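Side-chain contacts in YghZ aldo-keto reductase (Escherichia coli, PDB 3N6Q), which probably catalyses the nicotinamide-dependent reduction of aldehydes or ketones, as a TIM-barrel member of the aldo-keto reductase family: residues B[14-19]-B[288-293]; B[49-54]-B[307-312]; B[267-272]-B[329-334]; B[272-277]-B[282-287]. One frame throughout, in Å; residues are numbered along the deposited sequence.

Contact 1. Residues B[14-19]-B[288-293]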
# COMPACT_ATOMS: atom_id res chain seq x y z
N GLN B 14 -11.41 -18.92 -30.03
CA GLN B 14 -11.30 -19.82 -28.90
C GLN B 14 -10.47 -19.12 -27.79
O GLN B 14 -9.40 -18.58 -28.07
CB GLN B 14 -10.53 -21.08 -29.34
CG GLN B 14 -10.39 -22.11 -28.20
CD GLN B 14 -9.65 -23.38 -28.62
OE1 GLN B 14 -8.45 -23.50 -28.41
NE2 GLN B 14 -10.35 -24.30 -29.30
N TYR B 15 -10.97 -19.18 -26.57
CA TYR B 15 -10.28 -18.66 -25.39
C TYR B 15 -9.89 -19.82 -24.49
O TYR B 15 -10.65 -20.79 -24.34
CB TYR B 15 -11.23 -17.74 -24.65
CG TYR B 15 -11.56 -16.54 -25.55
CD1 TYR B 15 -10.68 -15.43 -25.62
CD2 TYR B 15 -12.72 -16.54 -26.35
CE1 TYR B 15 -10.89 -14.39 -26.55
CE2 TYR B 15 -12.99 -15.46 -27.24
CZ TYR B 15 -12.07 -14.39 -27.32
OH TYR B 15 -12.30 -13.36 -28.20
N ARG B 16 -8.71 -19.71 -23.89
CA ARG B 16 -8.19 -20.74 -22.98
C ARG B 16 -7.85 -20.12 -21.66
O ARG B 16 -7.14 -19.07 -21.63
CB ARG B 16 -6.91 -21.34 -23.58
CG ARG B 16 -7.20 -22.04 -24.93
CD ARG B 16 -5.92 -22.77 -25.42
NE ARG B 16 -6.30 -23.57 -26.60
CZ ARG B 16 -5.68 -24.67 -27.00
NH1 ARG B 16 -4.55 -25.09 -26.40
NH2 ARG B 16 -6.19 -25.33 -28.06
N TYR B 17 -8.31 -20.75 -20.56
CA TYR B 17 -7.88 -20.33 -19.22
C TYR B 17 -6.40 -20.45 -19.12
O TYR B 17 -5.80 -21.45 -19.53
CB TYR B 17 -8.56 -21.16 -18.10
CG TYR B 17 -10.00 -20.76 -17.94
CD1 TYR B 17 -10.35 -19.75 -17.08
CD2 TYR B 17 -11.00 -21.35 -18.72
CE1 TYR B 17 -11.69 -19.29 -17.00
CE2 TYR B 17 -12.35 -20.96 -18.61
CZ TYR B 17 -12.68 -19.93 -17.75
OH TYR B 17 -13.98 -19.53 -17.64
N CYS B 18 -5.75 -19.44 -18.51
CA CYS B 18 -4.29 -19.41 -18.48
C CYS B 18 -3.84 -20.18 -17.21
O CYS B 18 -4.07 -19.70 -16.08
CB CYS B 18 -3.88 -17.89 -18.37
SG CYS B 18 -2.11 -17.70 -18.30
N GLY B 19 -3.35 -21.42 -17.35
CA GLY B 19 -2.94 -22.23 -16.20
C GLY B 19 -4.14 -22.49 -15.29
O GLY B 19 -5.25 -22.70 -15.79
N TRP B 288 -0.52 -27.30 -34.43
CA TRP B 288 0.32 -28.23 -33.69
C TRP B 288 0.61 -27.80 -32.27
O TRP B 288 0.54 -28.57 -31.35
CB TRP B 288 1.60 -28.50 -34.47
CG TRP B 288 2.46 -29.57 -33.83
CD1 TRP B 288 2.51 -30.93 -34.17
CD2 TRP B 288 3.45 -29.37 -32.82
NE1 TRP B 288 3.47 -31.57 -33.36
CE2 TRP B 288 4.03 -30.64 -32.51
CE3 TRP B 288 3.89 -28.24 -32.10
CZ2 TRP B 288 5.05 -30.79 -31.57
CZ3 TRP B 288 4.87 -28.39 -31.14
CH2 TRP B 288 5.45 -29.67 -30.87
N LEU B 289 0.93 -26.51 -32.09
CA LEU B 289 1.09 -26.00 -30.73
C LEU B 289 -0.20 -26.10 -29.93
O LEU B 289 -0.16 -26.39 -28.74
CB LEU B 289 1.59 -24.52 -30.80
CG LEU B 289 3.06 -24.43 -31.24
CD1 LEU B 289 3.42 -22.96 -31.70
CD2 LEU B 289 3.99 -24.81 -30.02
N LEU B 290 -1.32 -25.81 -30.57
CA LEU B 290 -2.62 -25.68 -29.91
C LEU B 290 -3.41 -27.05 -29.87
O LEU B 290 -4.61 -27.07 -29.56
CB LEU B 290 -3.49 -24.72 -30.69
CG LEU B 290 -3.04 -23.24 -30.51
CD1 LEU B 290 -3.84 -22.33 -31.40
CD2 LEU B 290 -3.11 -22.81 -29.00
N LYS B 291 -2.71 -28.14 -30.19
CA LYS B 291 -3.37 -29.45 -30.41
C LYS B 291 -3.87 -30.06 -29.11
O LYS B 291 -4.68 -31.02 -29.12
CB LYS B 291 -2.39 -30.44 -31.04
CG LYS B 291 -1.21 -30.85 -30.13
CD LYS B 291 -0.13 -31.66 -30.98
CE LYS B 291 1.16 -31.99 -30.23
NZ LYS B 291 1.94 -30.73 -29.83
N ASP B 292 -3.33 -29.56 -28.01
CA ASP B 292 -3.76 -30.00 -26.69
C ASP B 292 -3.68 -28.82 -25.71
O ASP B 292 -3.46 -27.66 -26.11
CB ASP B 292 -2.87 -31.16 -26.22
CG ASP B 292 -1.38 -30.76 -26.16
OD1 ASP B 292 -1.03 -29.56 -25.89
OD2 ASP B 292 -0.55 -31.69 -26.40
N ASP B 293 -3.75 -29.09 -24.42
CA ASP B 293 -4.02 -27.98 -23.53
C ASP B 293 -2.77 -27.51 -22.84
O ASP B 293 -2.86 -26.79 -21.88
CB ASP B 293 -5.13 -28.32 -22.55
CG ASP B 293 -4.71 -29.35 -21.53
OD1 ASP B 293 -3.52 -29.78 -21.53
OD2 ASP B 293 -5.59 -29.73 -20.69
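With chi1 at -62°, CG of Arg16 lies beside the backbone N, and the chain then runs extended to NE, carrying the guanidinium across to the turn at Leu290 and Asp292. There it shows how one arginine can gather several backbone carbonyls. Arg16 NH2 gives a bond of 2.8 Å to Leu290 O, and Arg16 NH1 gives another, also 2.8 Å long, to Asp292 O; both acceptors sit somewhat out of the guanidinium plane. Leu290 is the first residue to depart from helical geometry after helix 281-289, so a cation beside its carbonyl is likely to be favoured by the helix end. Strand 15-17, meanwhile, pairs antiparallel with strand 24-31 in the N-terminal hairpin characteristic of aldo-keto reductases, and Arg16 ties that hairpin to the segment leading into strand 297-300 of the TIM barrel. Gln14 fixes the rotation of the group: its OE1 lies in the guanidinium plane and takes bonds from Arg16 NE at 2.8 Å and Arg16 NH2 at 2.9 Å. Val295 O is a further acceptor for NH1. Over one face, centred, sits the methyl CD2 of Leu290, 3.8 Å from Arg16 CZ.

Contact 2. Residues B[49-54]-B[307-312]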
# COMPACT_ATOMS: atom_id res chain seq x y z
N LEU B 49 -4.06 -3.63 -35.41
CA LEU B 49 -4.76 -3.73 -34.11
C LEU B 49 -6.24 -3.89 -34.27
O LEU B 49 -6.93 -4.57 -33.45
CB LEU B 49 -4.47 -2.50 -33.20
CG LEU B 49 -2.97 -2.29 -32.91
CD1 LEU B 49 -2.75 -1.06 -31.98
CD2 LEU B 49 -2.39 -3.52 -32.16
N ARG B 50 -6.80 -3.12 -35.21
CA ARG B 50 -8.24 -3.15 -35.36
C ARG B 50 -8.70 -4.53 -35.84
O ARG B 50 -9.70 -5.03 -35.38
CB ARG B 50 -8.72 -2.12 -36.40
CG ARG B 50 -8.63 -0.68 -35.87
CD ARG B 50 -9.21 0.26 -36.94
NE ARG B 50 -9.33 1.65 -36.47
CZ ARG B 50 -9.99 2.60 -37.14
NH1 ARG B 50 -10.55 2.32 -38.32
NH2 ARG B 50 -10.03 3.85 -36.66
N LYS B 51 -7.97 -5.07 -36.78
CA LYS B 51 -8.28 -6.40 -37.28
C LYS B 51 -8.13 -7.44 -36.18
O LYS B 51 -9.06 -8.28 -35.97
CB LYS B 51 -7.41 -6.75 -38.50
CG LYS B 51 -7.57 -8.22 -39.03
CD LYS B 51 -9.03 -8.44 -39.53
CE LYS B 51 -9.29 -7.59 -40.76
NZ LYS B 51 -10.59 -7.93 -41.44
N ALA B 52 -7.01 -7.37 -35.42
CA ALA B 52 -6.82 -8.28 -34.29
C ALA B 52 -8.04 -8.31 -33.38
O ALA B 52 -8.61 -9.37 -33.09
CB ALA B 52 -5.55 -7.91 -33.49
N PHE B 53 -8.46 -7.13 -32.94
CA PHE B 53 -9.56 -7.04 -31.98
C PHE B 53 -10.91 -7.48 -32.60
O PHE B 53 -11.71 -8.13 -31.92
CB PHE B 53 -9.66 -5.62 -31.42
CG PHE B 53 -10.59 -5.48 -30.25
CD1 PHE B 53 -10.41 -6.25 -29.09
CD2 PHE B 53 -11.67 -4.59 -30.32
CE1 PHE B 53 -11.27 -6.11 -27.98
CE2 PHE B 53 -12.54 -4.41 -29.16
CZ PHE B 53 -12.34 -5.16 -28.02
N ASP B 54 -11.12 -7.14 -33.87
CA ASP B 54 -12.37 -7.59 -34.58
C ASP B 54 -12.39 -9.13 -34.73
O ASP B 54 -13.47 -9.73 -34.91
CB ASP B 54 -12.40 -6.98 -35.95
CG ASP B 54 -12.87 -5.52 -35.94
OD1 ASP B 54 -13.43 -5.05 -34.94
OD2 ASP B 54 -12.78 -4.94 -36.99
N GLN B 307 -2.71 -11.47 -42.65
CA GLN B 307 -2.01 -12.54 -41.98
C GLN B 307 -2.82 -13.04 -40.80
O GLN B 307 -2.86 -14.25 -40.56
CB GLN B 307 -0.61 -12.14 -41.49
CG GLN B 307 0.11 -13.40 -40.94
CD GLN B 307 1.46 -13.14 -40.25
OE1 GLN B 307 2.12 -12.14 -40.54
NE2 GLN B 307 1.89 -14.09 -39.39
N LEU B 308 -3.45 -12.11 -40.07
CA LEU B 308 -4.25 -12.50 -38.90
C LEU B 308 -5.44 -13.34 -39.35
O LEU B 308 -5.72 -14.37 -38.77
CB LEU B 308 -4.74 -11.29 -38.11
CG LEU B 308 -3.59 -10.47 -37.48
CD1 LEU B 308 -4.21 -9.19 -36.86
CD2 LEU B 308 -2.92 -11.37 -36.39
N GLU B 309 -6.14 -12.88 -40.40
CA GLU B 309 -7.28 -13.64 -40.91
C GLU B 309 -6.83 -15.08 -41.25
O GLU B 309 -7.50 -16.03 -40.91
CB GLU B 309 -7.90 -12.92 -42.12
CG GLU B 309 -8.31 -11.47 -41.80
CD GLU B 309 -8.97 -10.70 -42.99
OE1 GLU B 309 -10.13 -10.26 -42.82
OE2 GLU B 309 -8.33 -10.51 -44.06
N GLU B 310 -5.67 -15.24 -41.87
CA GLU B 310 -5.23 -16.56 -42.30
C GLU B 310 -4.84 -17.39 -41.08
O GLU B 310 -5.21 -18.57 -40.94
CB GLU B 310 -4.03 -16.39 -43.23
CG GLU B 310 -3.68 -17.62 -44.09
CD GLU B 310 -2.68 -18.60 -43.42
OE1 GLU B 310 -2.60 -18.66 -42.16
OE2 GLU B 310 -1.98 -19.33 -44.17
N ASN B 311 -4.14 -16.76 -40.15
CA ASN B 311 -3.61 -17.57 -38.98
C ASN B 311 -4.71 -18.11 -38.03
O ASN B 311 -4.64 -19.24 -37.50
CB ASN B 311 -2.61 -16.72 -38.20
CG ASN B 311 -1.25 -16.61 -38.88
OD1 ASN B 311 -0.43 -15.79 -38.45
ND2 ASN B 311 -1.04 -17.32 -39.99
N VAL B 312 -5.76 -17.34 -37.82
CA VAL B 312 -6.78 -17.71 -36.85
C VAL B 312 -7.55 -18.93 -37.35
O VAL B 312 -8.19 -19.61 -36.55
CB VAL B 312 -7.80 -16.60 -36.52
CG1 VAL B 312 -7.13 -15.41 -35.71
CG2 VAL B 312 -8.53 -16.12 -37.79
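Around Ala52 and Leu308, whose CA atoms come within 6.8 Å, helices 42-54 and 305-312 run nearly side by side, their local axes 10.0 Å apart and inclined by 27° in the same N-to-C sense. This is the neighbour relation of the outer helical layer of a TIM barrel, here at the place where the barrel closes on itself: helix 42-54 follows strand 24-31, helix 305-312 follows strand 297-300, and those two strands are paired in parallel. The interface illustrates a common division of labour, apolar inside and charged outside. On the inner side the methyl CD1 of Leu308 pushes into the backbone of the other helix, 3.6 Å from Ala52 N and 3.8 Å from Ala52 CB. The small alanine lets the leucine come this close, and both rest on the barrel wall, Leu308 on Leu30 and Ala52 on Phe60. Further out, a chi1 of 174° in Lys51, with CG anti to the backbone N, sets that CG beside Leu308 CD1, and the two bends that follow turn the end across the extended chain of Glu309 at about a right angle. The aliphatic parts touch as well, Lys51 CD lying 3.9 Å from Glu309 CG. A salt bridge completes the meeting: Lys51 NZ is 2.7 Å from Glu309 OE1, approaching from above the carboxylate plane, 58° out of it.

Contact 3. Residues B[267-272]-B[329-334]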
# COMPACT_ATOMS: atom_id res chain seq x y z
N LEU B 267 11.35 -29.20 -45.03
CA LEU B 267 10.29 -28.19 -44.96
C LEU B 267 9.23 -28.34 -46.07
O LEU B 267 8.03 -28.10 -45.84
CB LEU B 267 10.83 -26.76 -44.99
CG LEU B 267 11.66 -26.40 -43.76
CD1 LEU B 267 12.48 -25.17 -44.13
CD2 LEU B 267 10.67 -26.10 -42.58
N ARG B 268 9.70 -28.73 -47.27
CA ARG B 268 8.82 -29.04 -48.38
C ARG B 268 7.88 -30.20 -48.02
O ARG B 268 6.70 -30.12 -48.28
CB ARG B 268 9.61 -29.33 -49.67
CG ARG B 268 10.32 -28.09 -50.29
CD ARG B 268 11.14 -28.39 -51.58
NE ARG B 268 12.60 -28.35 -51.41
CZ ARG B 268 13.42 -29.36 -51.72
NH1 ARG B 268 12.91 -30.49 -52.20
NH2 ARG B 268 14.74 -29.25 -51.53
N LEU B 269 8.39 -31.24 -47.40
CA LEU B 269 7.54 -32.40 -47.05
C LEU B 269 6.58 -32.05 -45.90
O LEU B 269 5.40 -32.43 -45.90
CB LEU B 269 8.43 -33.57 -46.63
CG LEU B 269 9.17 -34.25 -47.79
CD1 LEU B 269 10.30 -35.15 -47.19
CD2 LEU B 269 8.16 -35.06 -48.61
N LEU B 270 7.04 -31.22 -44.98
CA LEU B 270 6.09 -30.69 -43.98
C LEU B 270 4.97 -29.85 -44.60
O LEU B 270 3.79 -29.99 -44.18
CB LEU B 270 6.83 -29.91 -42.88
CG LEU B 270 7.68 -30.79 -41.95
CD1 LEU B 270 8.67 -29.83 -41.21
CD2 LEU B 270 6.73 -31.50 -40.96
N ASN B 271 5.28 -29.06 -45.62
CA ASN B 271 4.26 -28.22 -46.28
C ASN B 271 3.25 -29.12 -47.02
O ASN B 271 2.03 -28.81 -47.09
CB ASN B 271 4.93 -27.27 -47.29
CG ASN B 271 3.94 -26.33 -47.93
OD1 ASN B 271 3.15 -25.67 -47.25
ND2 ASN B 271 3.93 -26.29 -49.27
N GLU B 272 3.79 -30.21 -47.61
CA GLU B 272 2.91 -31.22 -48.21
C GLU B 272 1.94 -31.85 -47.21
O GLU B 272 0.73 -32.01 -47.54
CB GLU B 272 3.69 -32.25 -49.03
CG GLU B 272 4.27 -31.63 -50.26
CD GLU B 272 5.14 -32.59 -51.10
OE1 GLU B 272 5.35 -33.76 -50.71
OE2 GLU B 272 5.68 -32.11 -52.10
N ASP B 329 7.56 -35.48 -36.76
CA ASP B 329 8.86 -35.60 -36.09
C ASP B 329 9.92 -36.25 -36.96
O ASP B 329 11.10 -35.87 -36.94
CB ASP B 329 8.75 -36.37 -34.77
CG ASP B 329 8.03 -35.58 -33.70
OD1 ASP B 329 7.65 -34.40 -33.95
OD2 ASP B 329 7.79 -36.16 -32.62
N GLN B 330 9.54 -37.30 -37.66
CA GLN B 330 10.50 -37.91 -38.55
C GLN B 330 11.06 -36.96 -39.64
O GLN B 330 12.27 -37.01 -39.93
CB GLN B 330 9.89 -39.18 -39.18
CG GLN B 330 10.90 -39.99 -40.03
CD GLN B 330 11.84 -40.77 -39.15
OE1 GLN B 330 11.40 -41.53 -38.27
NE2 GLN B 330 13.14 -40.52 -39.30
N HIS B 331 10.21 -36.17 -40.31
CA HIS B 331 10.69 -35.21 -41.32
C HIS B 331 11.65 -34.23 -40.64
O HIS B 331 12.67 -33.84 -41.23
CB HIS B 331 9.54 -34.40 -41.94
CG HIS B 331 8.70 -35.19 -42.89
ND1 HIS B 331 9.23 -36.00 -43.86
CD2 HIS B 331 7.35 -35.28 -43.01
CE1 HIS B 331 8.25 -36.55 -44.56
NE2 HIS B 331 7.10 -36.09 -44.08
N ILE B 332 11.35 -33.88 -39.39
CA ILE B 332 12.23 -32.92 -38.66
C ILE B 332 13.62 -33.50 -38.39
O ILE B 332 14.64 -32.90 -38.77
CB ILE B 332 11.57 -32.29 -37.42
CG1 ILE B 332 10.43 -31.37 -37.87
CG2 ILE B 332 12.59 -31.46 -36.58
CD1 ILE B 332 9.38 -31.10 -36.75
N ALA B 333 13.64 -34.73 -37.89
CA ALA B 333 14.89 -35.50 -37.69
C ALA B 333 15.65 -35.70 -39.00
O ALA B 333 16.85 -35.38 -39.06
CB ALA B 333 14.56 -36.86 -37.03
N ASP B 334 14.97 -36.18 -40.05
CA ASP B 334 15.61 -36.41 -41.35
C ASP B 334 16.24 -35.15 -41.92
O ASP B 334 17.23 -35.23 -42.67
CB ASP B 334 14.63 -36.94 -42.41
CG ASP B 334 14.15 -38.36 -42.14
OD1 ASP B 334 14.67 -39.06 -41.24
OD2 ASP B 334 13.21 -38.77 -42.85
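The clearest interaction between Leu269 and His331 is a CH-pi contact. CB of Leu269 stands over one face of the imidazole, 3.7 Å from the ring centroid and 14° off its normal. Leu269 CD1 hangs past the rim beside the ND1-CE1 bond, 3.6 Å from His331 ND1, while the two side chains cross at about a right angle. For the histidine, a chi1 of -73° swings the ring toward the other helix, and chi2 turns its face to Leu269. Replacing the histidine by an alanine would probably open a gap under Leu269, its CB losing the ring face and its CD1 its neighbour at the rim.

Purely apolar packing makes up the second group. Leu270 slides past the histidine in the opposite direction, its CG 4.1 Å from His331 CB, and its CD1 meets Ile332 CG1, likewise at 4.1 Å. Met281, from helix 281-289, touches Leu270 as well.

Polar bonds play no part directly between residues 267-272 and 329-334. One lies close by, however, since Ser266 OG is hydrogen-bonded to His331 O and so joins the two helices just before Leu267. Within the second helix, Gln330 NE2 reaches one turn on to Asp334 OD1 at 2.9 Å.

The example is one of antiparallel helix packing, the local axes 9.5 Å apart at 167°. Helix 261-276 lies between strand 218-221 and helix 281-289, and helix 322-334 comes after helix 305-312 at the C-terminal end of the chain; this is consistent with the two extra helices, H1 and H2, that aldo-keto reductases add outside the (beta/alpha)8 barrel.

Contact 4. Residues B[272-277]-B[282-287]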
# COMPACT_ATOMS: atom_id res chain seq x y z
N GLU B 272 3.79 -30.21 -47.61
CA GLU B 272 2.91 -31.22 -48.21
C GLU B 272 1.94 -31.85 -47.21
O GLU B 272 0.73 -32.01 -47.54
CB GLU B 272 3.69 -32.25 -49.03
CG GLU B 272 4.27 -31.63 -50.26
CD GLU B 272 5.14 -32.59 -51.10
OE1 GLU B 272 5.35 -33.76 -50.71
OE2 GLU B 272 5.68 -32.11 -52.10
N MET B 273 2.43 -32.17 -46.01
CA MET B 273 1.56 -32.66 -44.94
C MET B 273 0.50 -31.64 -44.65
O MET B 273 -0.67 -32.01 -44.43
CB MET B 273 2.29 -33.03 -43.64
CG MET B 273 3.28 -34.25 -43.74
SD MET B 273 3.94 -34.71 -42.11
CE MET B 273 2.42 -35.25 -41.25
N ALA B 274 0.91 -30.37 -44.49
CA ALA B 274 -0.08 -29.34 -44.17
C ALA B 274 -1.18 -29.30 -45.27
O ALA B 274 -2.39 -29.23 -44.97
CB ALA B 274 0.62 -27.95 -44.05
N GLN B 275 -0.76 -29.34 -46.53
CA GLN B 275 -1.74 -29.25 -47.63
C GLN B 275 -2.74 -30.38 -47.61
O GLN B 275 -3.92 -30.17 -47.95
CB GLN B 275 -1.03 -29.24 -48.99
CG GLN B 275 -0.37 -27.92 -49.30
CD GLN B 275 0.56 -27.98 -50.50
OE1 GLN B 275 0.90 -29.07 -51.01
NE2 GLN B 275 1.02 -26.80 -50.93
N GLN B 276 -2.28 -31.56 -47.20
CA GLN B 276 -3.14 -32.76 -47.08
C GLN B 276 -4.18 -32.54 -46.00
O GLN B 276 -5.26 -33.12 -46.04
CB GLN B 276 -2.31 -33.97 -46.69
CG GLN B 276 -1.27 -34.43 -47.72
CD GLN B 276 -1.91 -34.93 -49.00
OE1 GLN B 276 -3.04 -35.47 -48.97
NE2 GLN B 276 -1.22 -34.73 -50.13
N ARG B 277 -3.86 -31.72 -45.00
CA ARG B 277 -4.81 -31.42 -43.93
C ARG B 277 -5.69 -30.25 -44.37
O ARG B 277 -6.55 -29.82 -43.61
CB ARG B 277 -4.06 -31.05 -42.63
CG ARG B 277 -3.17 -32.20 -42.07
CD ARG B 277 -2.18 -31.60 -41.03
NE ARG B 277 -2.90 -30.81 -40.02
CZ ARG B 277 -3.58 -31.31 -38.99
NH1 ARG B 277 -3.73 -32.63 -38.84
NH2 ARG B 277 -4.18 -30.49 -38.14
N ALA B 282 1.87 -22.45 -42.16
CA ALA B 282 1.74 -21.64 -40.91
C ALA B 282 0.55 -22.13 -40.07
O ALA B 282 0.66 -22.26 -38.85
CB ALA B 282 1.55 -20.14 -41.28
N GLN B 283 -0.58 -22.43 -40.71
CA GLN B 283 -1.73 -22.88 -39.97
C GLN B 283 -1.39 -24.22 -39.30
O GLN B 283 -1.71 -24.40 -38.12
CB GLN B 283 -2.97 -23.06 -40.86
CG GLN B 283 -3.57 -21.70 -41.29
CD GLN B 283 -4.49 -21.81 -42.47
OE1 GLN B 283 -4.48 -22.83 -43.20
NE2 GLN B 283 -5.28 -20.76 -42.71
N MET B 284 -0.75 -25.14 -40.03
CA MET B 284 -0.40 -26.45 -39.38
C MET B 284 0.54 -26.24 -38.16
O MET B 284 0.43 -26.91 -37.14
CB MET B 284 0.26 -27.44 -40.33
CG MET B 284 0.46 -28.84 -39.56
SD MET B 284 1.11 -30.04 -40.78
CE MET B 284 2.86 -29.55 -40.86
N ALA B 285 1.54 -25.37 -38.34
CA ALA B 285 2.49 -25.04 -37.25
C ALA B 285 1.78 -24.50 -35.97
O ALA B 285 2.09 -24.92 -34.84
CB ALA B 285 3.59 -24.00 -37.80
N LEU B 286 0.79 -23.61 -36.15
CA LEU B 286 -0.01 -23.11 -35.07
C LEU B 286 -0.96 -24.16 -34.49
O LEU B 286 -1.11 -24.26 -33.27
CB LEU B 286 -0.81 -21.88 -35.51
CG LEU B 286 0.07 -20.72 -36.00
CD1 LEU B 286 -0.89 -19.56 -36.53
CD2 LEU B 286 1.05 -20.28 -34.89
N SER B 287 -1.58 -24.96 -35.35
CA SER B 287 -2.50 -26.00 -34.86
C SER B 287 -1.73 -26.99 -34.00
O SER B 287 -2.21 -27.45 -32.99
CB SER B 287 -3.13 -26.73 -36.07
OG SER B 287 -4.02 -25.86 -36.76
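Met273, Ala274 and Arg277 line up along the end of helix 261-276 to receive one side chain, Met284, where two consecutive helices, 261-276 and 281-289, meet steeply across a short connection on the outside of the TIM barrel. The case shows how a flexible thioether can fill the angle between them. Met273 offers only its base, with CB 4.3 Å from Met284 SD; its own end turns to helix 322-334 and touches Ile328 and His331. Ala274 marks the closest approach of the backbones, 5.6 Å between its CA and that of Met284. Its methyl CB meets Met284 CB at 3.8 Å, and the sulfur lies 3.7 Å from Ala274 CA. Met284 gets there because its CG is anti to the backbone N (chi1 -175°), which sends the chain straight out of its helix before a bend at chi3 turns CE aside.

Beyond the helix end, Arg277 crosses the methionine at about a right angle, laying its CD 3.6 Å from Met284 SD. A bend at its chi3 (53°) then leads the guanidinium to Gln279, whose OE1 binds NE, and to Glu324 and Thr319 O, which both engage NH1; Phe320 adds a cation-pi contact. A leucine in its place would probably leave Glu324 without this partner in charge and Phe320 without its cation. Ser287 lies one turn past Met284, and Gln279 links it to the arginine, its NE2 bonding Ser287 OG, which also has Ala314 O as a partner, while Ser287 CB approaches Arg277 NH2 to 4.4 Å.

Contacts 1 and 2 join early segments to the C-terminal third of the chain, while contacts 3 and 4 lie wholly within that third. Contacts 3 and 4 are closest, 11 Å between centres; they share Glu272 and pack directly, with Leu270 O 3.5 Å from Met284 CE and His331 CD2 3.6 Å from Met273 SD. Contact 4 also meets contact 2: Gln283 NE2 lies 2.8 Å from Glu310 O, a probable hydrogen bond. Contact 1 continues directly from contact 4 along helix 281-289, their centres about 17 Å apart. No nicotinamide cofactor is among the ligands of this crystal, and none of the contacts can be tied to a binding site; they join parts of the barrel and its outer helices.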